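Local coordinates for major extracellular endoglucanase (Xanthomonas campestris pv. campestris, PDB 4TUF), which hydrolyses internal beta-1,4-glucosidic linkages in cellulose, lichenin and cereal beta-D-glucans through its family 5 glycosyl hydrolase catalytic domain, at residues Asn31-Lys43 with Thr70-Leu83. Numbering follows the deposited sequence.
With 2HP (dihydrogenphosphate ion), chain E.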
ATOM      1  N   ASN A  31      -6.323   1.497 -17.815  1.00 42.67           N
ATOM      2  CA  ASN A  31      -7.096   2.734 -17.915  1.00 38.81           C
ATOM      3  C   ASN A  31      -6.289   3.981 -17.570  1.00 41.09           C
ATOM      4  O   ASN A  31      -6.619   5.078 -18.020  1.00 48.15           O
ATOM      5  CB  ASN A  31      -8.322   2.666 -17.006  1.00 43.64           C
ATOM      6  CG  ASN A  31      -9.318   1.613 -17.447  1.00 46.82           C
ATOM      7  OD1 ASN A  31      -9.307   1.171 -18.597  1.00 46.72           O
ATOM      8  ND2 ASN A  31     -10.196   1.212 -16.533  1.00 44.52           N
ATOM      9  N   HIS A  32      -5.243   3.804 -16.764  1.00 40.65           N
ATOM     10  CA  HIS A  32      -4.367   4.894 -16.337  1.00 41.55           C
ATOM     11  C   HIS A  32      -5.132   6.054 -15.693  1.00 47.44           C
ATOM     12  O   HIS A  32      -4.877   7.219 -15.989  1.00 55.35           O
ATOM     13  CB  HIS A  32      -3.545   5.409 -17.521  1.00 42.83           C
ATOM     14  CG  HIS A  32      -2.859   4.324 -18.294  1.00 48.12           C
ATOM     15  ND1 HIS A  32      -3.276   3.924 -19.546  1.00 50.69           N
ATOM     16  CD2 HIS A  32      -1.791   3.550 -17.988  1.00 39.22           C
ATOM     17  CE1 HIS A  32      -2.489   2.956 -19.981  1.00 44.39           C
ATOM     18  NE2 HIS A  32      -1.583   2.707 -19.052  1.00 34.50           N
ATOM     19  N   VAL A  33      -6.067   5.725 -14.810  1.00 42.99           N
ATOM     20  CA  VAL A  33      -6.821   6.722 -14.057  1.00 40.40           C
ATOM     21  C   VAL A  33      -7.518   5.990 -12.919  1.00 40.97           C
ATOM     22  O   VAL A  33      -7.847   4.814 -13.066  1.00 41.81           O
ATOM     23  CB  VAL A  33      -7.852   7.473 -14.954  1.00 46.72           C
ATOM     24  CG1 VAL A  33      -8.912   6.516 -15.491  1.00 35.97           C
ATOM     25  CG2 VAL A  33      -8.499   8.640 -14.209  1.00 36.79           C
ATOM     26  N   MET A  34      -7.731   6.658 -11.785  1.00 42.27           N
ATOM     27  CA  MET A  34      -8.434   6.021 -10.668  1.00 39.39           C
ATOM     28  C   MET A  34      -9.802   5.527 -11.135  1.00 35.17           C
ATOM     29  O   MET A  34     -10.450   6.171 -11.953  1.00 41.46           O
ATOM     30  CB  MET A  34      -8.576   6.976  -9.476  1.00 35.21           C
ATOM     31  CG  MET A  34      -9.507   8.143  -9.709  1.00 43.89           C
ATOM     32  SD  MET A  34      -9.706   9.197  -8.259  1.00 62.92           S
ATOM     33  CE  MET A  34     -10.594   8.107  -7.169  1.00 53.97           C
ATOM     34  N   HIS A  35     -10.214   4.369 -10.629  1.00 36.27           N
ATOM     35  CA  HIS A  35     -11.426   3.694 -11.087  1.00 39.45           C
ATOM     36  C   HIS A  35     -12.715   4.353 -10.617  1.00 42.30           C
ATOM     37  O   HIS A  35     -12.733   5.073  -9.621  1.00 35.58           O
ATOM     38  CB  HIS A  35     -11.424   2.233 -10.625  1.00 41.01           C
ATOM     39  CG  HIS A  35     -10.625   1.320 -11.502  1.00 53.21           C
ATOM     40  ND1 HIS A  35     -10.048   0.160 -11.034  1.00 55.70           N
ATOM     41  CD2 HIS A  35     -10.316   1.392 -12.818  1.00 60.25           C
ATOM     42  CE1 HIS A  35      -9.412  -0.443 -12.024  1.00 58.77           C
ATOM     43  NE2 HIS A  35      -9.560   0.285 -13.117  1.00 63.38           N
ATOM     44  N   GLY A  36     -13.796   4.085 -11.344  1.00 42.02           N
ATOM     45  CA  GLY A  36     -15.120   4.514 -10.940  1.00 40.82           C
ATOM     46  C   GLY A  36     -15.585   5.802 -11.584  1.00 46.83           C
ATOM     47  O   GLY A  36     -16.694   6.273 -11.324  1.00 47.68           O
ATOM     48  N   LEU A  37     -14.748   6.375 -12.439  1.00 49.87           N
ATOM     49  CA  LEU A  37     -15.100   7.632 -13.083  1.00 47.74           C
ATOM     50  C   LEU A  37     -16.062   7.396 -14.246  1.00 50.29           C
ATOM     51  O   LEU A  37     -16.370   8.317 -15.000  1.00 59.11           O
ATOM     52  CB  LEU A  37     -13.845   8.372 -13.551  1.00 40.09           C
ATOM     53  CG  LEU A  37     -12.820   8.635 -12.442  1.00 48.13           C
ATOM     54  CD1 LEU A  37     -11.799   9.689 -12.848  1.00 37.67           C
ATOM     55  CD2 LEU A  37     -13.500   9.023 -11.130  1.00 48.47           C
ATOM     56  N   TRP A  38     -16.540   6.161 -14.386  1.00 49.30           N
ATOM     57  CA  TRP A  38     -17.673   5.890 -15.271  1.00 55.65           C
ATOM     58  C   TRP A  38     -18.974   6.046 -14.495  1.00 54.40           C
ATOM     59  O   TRP A  38     -20.036   6.253 -15.077  1.00 62.29           O
ATOM     60  CB  TRP A  38     -17.587   4.486 -15.884  1.00 54.39           C
ATOM     61  CG  TRP A  38     -17.411   3.383 -14.878  1.00 53.95           C
ATOM     62  CD1 TRP A  38     -18.397   2.706 -14.221  1.00 50.94           C
ATOM     63  CD2 TRP A  38     -16.172   2.827 -14.421  1.00 54.07           C
ATOM     64  NE1 TRP A  38     -17.849   1.766 -13.381  1.00 45.85           N
ATOM     65  CE2 TRP A  38     -16.485   1.818 -13.487  1.00 51.42           C
ATOM     66  CE3 TRP A  38     -14.827   3.086 -14.711  1.00 55.20           C
ATOM     67  CZ2 TRP A  38     -15.502   1.069 -12.837  1.00 52.26           C
ATOM     68  CZ3 TRP A  38     -13.851   2.340 -14.064  1.00 51.97           C
ATOM     69  CH2 TRP A  38     -14.195   1.346 -13.137  1.00 50.03           C
ATOM     70  N   ALA A  39     -18.878   5.959 -13.173  1.00 53.00           N
ATOM     71  CA  ALA A  39     -20.055   5.960 -12.316  1.00 55.98           C
ATOM     72  C   ALA A  39     -20.131   7.194 -11.417  1.00 55.99           C
ATOM     73  O   ALA A  39     -21.216   7.600 -11.001  1.00 50.72           O
ATOM     74  CB  ALA A  39     -20.077   4.699 -11.471  1.00 47.49           C
ATOM     75  N   ARG A  40     -18.976   7.786 -11.125  1.00 57.55           N
ATOM     76  CA  ARG A  40     -18.891   8.871 -10.150  1.00 54.32           C
ATOM     77  C   ARG A  40     -18.039  10.043 -10.632  1.00 52.49           C
ATOM     78  O   ARG A  40     -17.230   9.904 -11.550  1.00 52.49           O
ATOM     79  CB  ARG A  40     -18.315   8.347  -8.829  1.00 50.05           C
ATOM     80  CG  ARG A  40     -19.076   7.181  -8.218  1.00 48.71           C
ATOM     81  CD  ARG A  40     -20.390   7.626  -7.595  1.00 52.03           C
ATOM     82  NE  ARG A  40     -20.217   8.720  -6.640  1.00 56.26           N
ATOM     83  CZ  ARG A  40     -19.737   8.576  -5.406  1.00 52.04           C
ATOM     84  NH1 ARG A  40     -19.369   7.383  -4.965  1.00 47.59           N
ATOM     85  NH2 ARG A  40     -19.619   9.631  -4.612  1.00 52.65           N
ATOM     86  N   ASN A  41     -18.228  11.197  -9.998  1.00 45.00           N
ATOM     87  CA  ASN A  41     -17.347  12.344 -10.186  1.00 44.47           C
ATOM     88  C   ASN A  41     -16.151  12.224  -9.253  1.00 45.46           C
ATOM     89  O   ASN A  41     -16.317  11.989  -8.056  1.00 49.23           O
ATOM     90  CB  ASN A  41     -18.099  13.650  -9.930  1.00 46.32           C
ATOM     91  CG  ASN A  41     -17.184  14.855  -9.914  1.00 50.39           C
ATOM     92  OD1 ASN A  41     -16.738  15.296  -8.857  1.00 50.42           O
ATOM     93  ND2 ASN A  41     -16.896  15.393 -11.091  1.00 50.98           N
ATOM     94  N   TRP A  42     -14.949  12.376  -9.799  1.00 47.32           N
ATOM     95  CA  TRP A  42     -13.728  12.065  -9.051  1.00 47.54           C
ATOM     96  C   TRP A  42     -13.591  12.907  -7.783  1.00 49.99           C
ATOM     97  O   TRP A  42     -13.216  12.395  -6.732  1.00 49.95           O
ATOM     98  CB  TRP A  42     -12.493  12.250  -9.942  1.00 43.63           C
ATOM     99  CG  TRP A  42     -12.224  13.676 -10.312  1.00 45.00           C
ATOM    100  CD1 TRP A  42     -12.846  14.412 -11.288  1.00 48.93           C
ATOM    101  CD2 TRP A  42     -11.266  14.545  -9.704  1.00 42.98           C
ATOM    102  NE1 TRP A  42     -12.326  15.686 -11.321  1.00 48.42           N
ATOM    103  CE2 TRP A  42     -11.357  15.792 -10.357  1.00 47.74           C
ATOM    104  CE3 TRP A  42     -10.337  14.389  -8.672  1.00 37.30           C
ATOM    105  CZ2 TRP A  42     -10.555  16.873 -10.008  1.00 50.76           C
ATOM    106  CZ3 TRP A  42      -9.544  15.461  -8.327  1.00 42.20           C
ATOM    107  CH2 TRP A  42      -9.655  16.688  -8.993  1.00 46.46           C
ATOM    108  N   LYS A  43     -13.909  14.195  -7.885  1.00 55.64           N
ATOM    109  CA  LYS A  43     -13.817  15.104  -6.748  1.00 49.46           C
ATOM    110  C   LYS A  43     -14.827  14.725  -5.665  1.00 50.69           C
ATOM    111  O   LYS A  43     -14.507  14.748  -4.475  1.00 54.49           O
ATOM    112  CB  LYS A  43     -14.042  16.548  -7.200  1.00 45.54           C
ATOM    113  CG  LYS A  43     -13.049  17.560  -6.653  1.00 50.08           C
ATOM    114  CD  LYS A  43     -13.629  18.970  -6.723  1.00 62.93           C
ATOM    115  CE  LYS A  43     -12.552  20.050  -6.679  1.00 70.82           C
ATOM    116  NZ  LYS A  43     -11.810  20.156  -7.971  1.00 71.73           N
ATOM    117  N   THR A  70       0.356   9.429 -22.472  1.00 45.30           N
ATOM    118  CA  THR A  70      -0.532   8.324 -22.132  1.00 46.01           C
ATOM    119  C   THR A  70      -1.934   8.862 -21.851  1.00 50.58           C
ATOM    120  O   THR A  70      -2.127   9.696 -20.964  1.00 51.11           O
ATOM    121  CB  THR A  70      -0.023   7.531 -20.917  1.00 42.38           C
ATOM    122  OG1 THR A  70       1.184   6.842 -21.269  1.00 39.56           O
ATOM    123  CG2 THR A  70      -1.062   6.507 -20.467  1.00 36.90           C
ATOM    124  N   MET A  71      -2.910   8.403 -22.626  1.00 52.40           N
ATOM    125  CA  MET A  71      -4.282   8.859 -22.447  1.00 50.25           C
ATOM    126  C   MET A  71      -5.049   7.920 -21.525  1.00 49.67           C
ATOM    127  O   MET A  71      -4.787   6.719 -21.498  1.00 49.78           O
ATOM    128  CB  MET A  71      -4.987   8.974 -23.798  1.00 48.56           C
ATOM    129  CG  MET A  71      -4.428  10.075 -24.697  1.00 51.69           C
ATOM    130  SD  MET A  71      -4.600  11.738 -24.000  1.00 89.15           S
ATOM    131  CE  MET A  71      -6.387  11.910 -23.939  1.00 69.84           C
ATOM    132  N   PRO A  72      -5.990   8.470 -20.748  1.00 50.97           N
ATOM    133  CA  PRO A  72      -6.833   7.643 -19.877  1.00 49.52           C
ATOM    134  C   PRO A  72      -7.987   6.985 -20.627  1.00 54.79           C
ATOM    135  O   PRO A  72      -8.269   7.341 -21.775  1.00 56.85           O
ATOM    136  CB  PRO A  72      -7.359   8.647 -18.856  1.00 48.58           C
ATOM    137  CG  PRO A  72      -7.419   9.927 -19.614  1.00 47.91           C
ATOM    138  CD  PRO A  72      -6.245   9.909 -20.557  1.00 46.69           C
ATOM    139  N   ALA A  73      -8.645   6.031 -19.978  1.00 57.34           N
ATOM    140  CA  ALA A  73      -9.813   5.377 -20.553  1.00 54.38           C
ATOM    141  C   ALA A  73     -10.882   5.183 -19.489  1.00 54.95           C
ATOM    142  O   ALA A  73     -10.611   5.337 -18.295  1.00 51.50           O
ATOM    143  CB  ALA A  73      -9.430   4.044 -21.171  1.00 43.56           C
ATOM    144  N   SER A  74     -12.093   4.856 -19.940  1.00 58.30           N
ATOM    145  CA  SER A  74     -13.244   4.547 -19.081  1.00 54.80           C
ATOM    146  C   SER A  74     -13.787   5.749 -18.304  1.00 52.31           C
ATOM    147  O   SER A  74     -14.635   5.587 -17.427  1.00 54.84           O
ATOM    148  CB  SER A  74     -12.900   3.421 -18.094  1.00 59.08           C
ATOM    149  OG  SER A  74     -12.077   3.889 -17.033  1.00 59.08           O
ATOM    150  N   ILE A  75     -13.319   6.952 -18.616  1.00 49.78           N
ATOM    151  CA  ILE A  75     -13.840   8.126 -17.931  1.00 50.81           C
ATOM    152  C   ILE A  75     -15.125   8.614 -18.585  1.00 48.77           C
ATOM    153  O   ILE A  75     -15.158   8.873 -19.788  1.00 49.07           O
ATOM    154  CB  ILE A  75     -12.831   9.284 -17.908  1.00 54.81           C
ATOM    155  CG1 ILE A  75     -11.516   8.840 -17.271  1.00 57.58           C
ATOM    156  CG2 ILE A  75     -13.408  10.469 -17.143  1.00 49.40           C
ATOM    157  CD1 ILE A  75     -10.458   9.917 -17.271  1.00 54.18           C
ATOM    158  N   ASP A  76     -16.178   8.719 -17.778  1.00 49.01           N
ATOM    159  CA  ASP A  76     -17.427   9.370 -18.168  1.00 49.93           C
ATOM    160  C   ASP A  76     -17.265  10.883 -18.043  1.00 51.83           C
ATOM    161  O   ASP A  76     -17.341  11.429 -16.943  1.00 50.21           O
ATOM    162  CB  ASP A  76     -18.574   8.875 -17.285  1.00 55.88           C
ATOM    163  CG  ASP A  76     -19.939   9.378 -17.736  1.00 60.77           C
ATOM    164  OD1 ASP A  76     -20.031  10.437 -18.394  1.00 62.15           O
ATOM    165  OD2 ASP A  76     -20.936   8.697 -17.413  1.00 62.48           O
ATOM    166  N   TYR A  77     -17.053  11.563 -19.164  1.00 53.39           N
ATOM    167  CA  TYR A  77     -16.734  12.988 -19.116  1.00 55.16           C
ATOM    168  C   TYR A  77     -17.965  13.869 -18.883  1.00 61.42           C
ATOM    169  O   TYR A  77     -17.847  15.090 -18.790  1.00 63.72           O
ATOM    170  CB  TYR A  77     -16.009  13.411 -20.397  1.00 56.85           C
ATOM    171  CG  TYR A  77     -14.616  12.832 -20.502  1.00 56.31           C
ATOM    172  CD1 TYR A  77     -13.593  13.286 -19.676  1.00 57.38           C
ATOM    173  CD2 TYR A  77     -14.322  11.827 -21.413  1.00 56.14           C
ATOM    174  CE1 TYR A  77     -12.316  12.760 -19.757  1.00 54.52           C
ATOM    175  CE2 TYR A  77     -13.041  11.292 -21.502  1.00 52.87           C
ATOM    176  CZ  TYR A  77     -12.045  11.763 -20.671  1.00 54.08           C
ATOM    177  OH  TYR A  77     -10.773  11.242 -20.752  1.00 55.52           O
ATOM    178  N   SER A  78     -19.140  13.253 -18.778  1.00 64.55           N
ATOM    179  CA  SER A  78     -20.344  13.983 -18.383  1.00 64.77           C
ATOM    180  C   SER A  78     -20.297  14.272 -16.889  1.00 69.03           C
ATOM    181  O   SER A  78     -20.749  15.322 -16.433  1.00 73.31           O
ATOM    182  CB  SER A  78     -21.608  13.195 -18.724  1.00 64.07           C
ATOM    183  OG  SER A  78     -21.566  12.731 -20.061  1.00 73.22           O
ATOM    184  N   ARG A  79     -19.742  13.323 -16.137  1.00 64.87           N
ATOM    185  CA  ARG A  79     -19.614  13.444 -14.691  1.00 59.62           C
ATOM    186  C   ARG A  79     -18.266  14.027 -14.306  1.00 58.00           C
ATOM    187  O   ARG A  79     -18.040  14.375 -13.148  1.00 57.87           O
ATOM    188  CB  ARG A  79     -19.776  12.082 -14.018  1.00 60.45           C
ATOM    189  CG  ARG A  79     -20.931  11.249 -14.519  1.00 62.00           C
ATOM    190  CD  ARG A  79     -20.830   9.853 -13.941  1.00 61.11           C
ATOM    191  NE  ARG A  79     -21.848   8.952 -14.466  1.00 61.04           N
ATOM    192  CZ  ARG A  79     -23.071   8.844 -13.960  1.00 62.68           C
ATOM    193  NH1 ARG A  79     -23.421   9.592 -12.923  1.00 57.92           N
ATOM    194  NH2 ARG A  79     -23.941   7.995 -14.495  1.00 66.81           N
ATOM    195  N   ASN A  80     -17.362  14.105 -15.278  1.00 58.37           N
ATOM    196  CA  ASN A  80     -15.999  14.551 -15.021  1.00 55.77           C
ATOM    197  C   ASN A  80     -15.515  15.533 -16.085  1.00 58.92           C
ATOM    198  O   ASN A  80     -14.521  15.283 -16.766  1.00 58.29           O
ATOM    199  CB  ASN A  80     -15.055  13.348 -14.946  1.00 55.89           C
ATOM    200  CG  ASN A  80     -15.413  12.394 -13.824  1.00 53.73           C
ATOM    201  OD1 ASN A  80     -15.014  12.589 -12.674  1.00 54.87           O
ATOM    202  ND2 ASN A  80     -16.166  11.351 -14.154  1.00 44.87           N
ATOM    203  N   ALA A  81     -16.220  16.655 -16.209  1.00 63.05           N
ATOM    204  CA  ALA A  81     -15.975  17.617 -17.279  1.00 59.28           C
ATOM    205  C   ALA A  81     -14.598  18.260 -17.205  1.00 57.20           C
ATOM    206  O   ALA A  81     -14.013  18.603 -18.227  1.00 60.00           O
ATOM    207  CB  ALA A  81     -17.044  18.691 -17.263  1.00 61.58           C
ATOM    208  N   ASP A  82     -14.076  18.424 -15.998  1.00 56.74           N
ATOM    209  CA  ASP A  82     -12.804  19.111 -15.837  1.00 59.45           C
ATOM    210  C   ASP A  82     -11.599  18.202 -16.111  1.00 62.13           C
ATOM    211  O   ASP A  82     -10.453  18.638 -15.980  1.00 69.27           O
ATOM    212  CB  ASP A  82     -12.705  19.712 -14.433  1.00 63.37           C
ATOM    213  CG  ASP A  82     -12.718  18.660 -13.345  1.00 69.31           C
ATOM    214  OD1 ASP A  82     -13.191  17.535 -13.607  1.00 74.03           O
ATOM    215  OD2 ASP A  82     -12.257  18.963 -12.224  1.00 70.79           O
ATOM    216  N   LEU A  83     -11.849  16.952 -16.497  1.00 54.90           N
ATOM    217  CA  LEU A  83     -10.762  16.046 -16.867  1.00 52.32           C
ATOM    218  C   LEU A  83     -10.665  15.857 -18.381  1.00 61.39           C
ATOM    219  O   LEU A  83      -9.725  15.230 -18.878  1.00 64.16           O
ATOM    220  CB  LEU A  83     -10.930  14.685 -16.199  1.00 51.03           C
ATOM    221  CG  LEU A  83     -10.960  14.624 -14.674  1.00 52.16           C
ATOM    222  CD1 LEU A  83     -11.029  13.174 -14.233  1.00 40.23           C
ATOM    223  CD2 LEU A  83      -9.753  15.326 -14.078  1.00 40.91           C
TER
HETATM  224  P   2HP E 401     -11.404  22.344 -11.476  1.00100.77           P
HETATM  225  O1  2HP E 401     -11.148  23.805 -11.190  1.00 97.02           O
HETATM  226  O2  2HP E 401     -12.889  22.058 -11.432  1.00 97.84           O
HETATM  227  O3  2HP E 401     -10.866  22.007 -12.847  1.00100.35           O
HETATM  228  O4  2HP E 401     -10.703  21.503 -10.432  1.00104.35           O
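With CG of Asn-41 trans to the backbone N (chi1 172°) and CG of Asn-80 turned away from its own carbonyl carbon (chi1 -61°), two amides whose planes lie nearly parallel (8° apart) reach across between the loops. Asn-41 ND2 donates to Arg-79 O at 2.6 Å in an almost straight bond, while its OD1 caps the N of Asp-44, making Asn-41 the N-cap of helix 42-51. Asn-80 serves main chain on both sides: OD1 accepts from Trp-42 N at 2.9 Å, and ND2 gives one N-H to Arg-40 O, at 3.2 Å, and the other to Asp-76 O of its own loop. Three bonds thus fix the rotation of the Asn-80 amide and tell its O from its N. The Trp-42 indole then turns its NE1 edge to Asp-82, whose OD1 accepts a hydrogen bond from NE1 at 3.1 Å through its syn lone pair, as Leu-83 covers one ring face. Beyond, Lys-43 NZ lies 3.0 Å from O4 of a phosphate that also adjoins Asp-82. Midway, Asp-76 N hydrogen-bonds to Leu-37 O at 2.8 Å and Val-33 packs on Ile-75; at the far end Ala-73 N hydrogen-bonds to Asn-31 O, and Thr-70 CG2 sits over the His-32 ring face, 3.6 Å from its centroid. Beta-alpha loops after neighbouring TIM-barrel strands, 16-23 and 56-61, thus pack together around an Asn-capped helix, away from the probable catalytic glutamates.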